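Long-range contact in ancestral D-type dye decolorizing peroxidase (Geotrichum candidum, PDB 7ANV), which probably uses a haem cofactor and hydrogen peroxide to oxidise dyes and other substrates, as a D-type dye-decolorizing peroxidase: residues A[35-40]-A[163-168]. Numbering follows the deposited sequence. Where two conformers were deposited one is given.
Sequences RKHLKQ and AIFGVG
H37 reaches from helix 31-41 to the chain leaving helix 151-164, meeting I164 and F165. Its CB, 3.5 Å from F165 CD1, lies obliquely to the phenyl ring and also touches I164 O. One step out, CG sits 3.2 Å from I164 O, which stands over one face of the imidazole near its rim; CD2 keeps to the same oxygen. ND1 passes 3.5 Å from F165 CA and is hydrogen-bonded to S173 OG, beside strand 174-183. CE1 comes within 3.8 Å of F165 O, while NE2 is again nearest to I164 O, 3.9 Å away. Histidine suits this place because its flat ring can lie under the carbonyl oxygen by one face while ND1 at its rim bonds S173; chi1 of -68°, with CG anti to the carbonyl carbon, sends it there. The backbone it covers is a Schellman motif: G166, at positive phi, is the C-prime residue, a position that favours glycine, and its N bonds weakly to A163 O. Helices 31-41 and 151-164 pack with the four-stranded antiparallel sheet of order 2-3-1-4, the ferredoxin-like N-terminal half of a DyP peroxidase, and their contact is peripheral, its centre about 29 Å from that of the chain. With an alanine here instead of H37, I164 O is likely to lose the ring beneath it and S173 OG its imidazole partner. Two branches let I164 touch two carbonyls, CG2 lying 3.3 Å from H37 O and CD1 meeting Q40 O. The buried F165 ring turns CZ to L38 CD1, 4.2 Å away, and also meets F34 and I174.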
# COMPACT_ATOMS: atom_id res chain seq x y z
N ARG A 35 7.65 -26.27 11.73
CA ARG A 35 6.38 -26.30 12.48
C ARG A 35 6.69 -26.33 13.98
O ARG A 35 5.94 -25.69 14.74
CB ARG A 35 5.48 -27.43 11.99
CG ARG A 35 5.05 -27.30 10.54
CD ARG A 35 4.05 -28.38 10.12
NE ARG A 35 2.76 -28.15 10.76
CZ ARG A 35 1.88 -29.09 11.14
NH1 ARG A 35 2.12 -30.39 10.96
NH2 ARG A 35 0.75 -28.73 11.73
N LYS A 36 7.77 -26.98 14.41
CA LYS A 36 8.17 -27.01 15.85
C LYS A 36 8.67 -25.64 16.25
O LYS A 36 8.25 -25.14 17.32
CB LYS A 36 9.31 -28.01 16.09
CG LYS A 36 8.88 -29.46 15.96
CD LYS A 36 7.72 -29.80 16.87
CE LYS A 36 7.55 -31.29 17.07
NZ LYS A 36 6.14 -31.63 17.32
N HIS A 37 9.54 -25.05 15.43
CA HIS A 37 10.12 -23.70 15.66
C HIS A 37 9.02 -22.65 15.78
O HIS A 37 9.10 -21.78 16.66
CB HIS A 37 11.10 -23.34 14.54
CG HIS A 37 12.32 -24.19 14.56
ND1 HIS A 37 13.22 -24.22 13.51
CD2 HIS A 37 12.81 -25.02 15.52
CE1 HIS A 37 14.21 -25.04 13.84
NE2 HIS A 37 13.99 -25.54 15.05
N LEU A 38 8.01 -22.74 14.92
CA LEU A 38 6.90 -21.76 14.89
C LEU A 38 6.19 -21.71 16.24
O LEU A 38 5.76 -20.61 16.64
CB LEU A 38 5.94 -22.13 13.77
CG LEU A 38 4.84 -21.11 13.52
CD1 LEU A 38 5.41 -19.79 13.06
CD2 LEU A 38 3.85 -21.64 12.49
N LYS A 39 6.14 -22.80 16.99
CA LYS A 39 5.52 -22.83 18.34
C LYS A 39 6.22 -21.80 19.25
O LYS A 39 5.54 -21.15 20.06
CB LYS A 39 5.58 -24.23 18.92
CG LYS A 39 4.58 -24.46 20.03
CD LYS A 39 4.50 -25.87 20.61
CE LYS A 39 3.17 -26.06 21.32
NZ LYS A 39 3.11 -27.30 22.14
N GLN A 40 7.53 -21.64 19.11
CA GLN A 40 8.35 -20.71 19.91
C GLN A 40 8.24 -19.29 19.36
O GLN A 40 8.43 -18.36 20.15
CB GLN A 40 9.80 -21.21 19.94
CG GLN A 40 9.89 -22.67 20.35
CD GLN A 40 9.33 -22.86 21.73
OE1 GLN A 40 9.58 -22.05 22.62
NE2 GLN A 40 8.54 -23.91 21.91
N ALA A 163 17.29 -17.16 15.85
CA ALA A 163 17.63 -18.25 16.80
C ALA A 163 16.48 -19.26 16.84
O ALA A 163 16.73 -20.50 16.89
CB ALA A 163 17.91 -17.70 18.18
N ILE A 164 15.27 -18.75 16.93
CA ILE A 164 14.06 -19.62 17.02
C ILE A 164 14.05 -20.55 15.81
O ILE A 164 13.73 -21.72 16.00
CB ILE A 164 12.80 -18.79 17.20
CG1 ILE A 164 12.75 -18.20 18.61
CG2 ILE A 164 11.53 -19.56 16.86
CD1 ILE A 164 11.75 -17.07 18.71
N PHE A 165 14.35 -20.08 14.60
CA PHE A 165 14.33 -20.91 13.37
C PHE A 165 15.69 -21.55 13.07
O PHE A 165 15.85 -22.18 12.01
CB PHE A 165 13.79 -20.08 12.20
CG PHE A 165 12.32 -19.79 12.37
CD1 PHE A 165 11.39 -20.80 12.20
CD2 PHE A 165 11.87 -18.56 12.82
CE1 PHE A 165 10.03 -20.56 12.38
CE2 PHE A 165 10.51 -18.34 13.03
CZ PHE A 165 9.59 -19.34 12.82
N GLY A 166 16.66 -21.42 13.96
CA GLY A 166 17.95 -22.10 13.83
C GLY A 166 18.84 -21.52 12.74
O GLY A 166 19.83 -22.19 12.37
N VAL A 167 18.56 -20.30 12.28
CA VAL A 167 19.32 -19.64 11.19
C VAL A 167 20.76 -19.46 11.65
O VAL A 167 20.96 -18.89 12.73
CB VAL A 167 18.69 -18.32 10.75
CG1 VAL A 167 19.56 -17.56 9.75
CG2 VAL A 167 17.30 -18.57 10.19
N GLY A 168 21.73 -19.86 10.84
CA GLY A 168 23.16 -19.75 11.16
C GLY A 168 23.71 -20.95 11.91
O GLY A 168 24.87 -20.88 12.37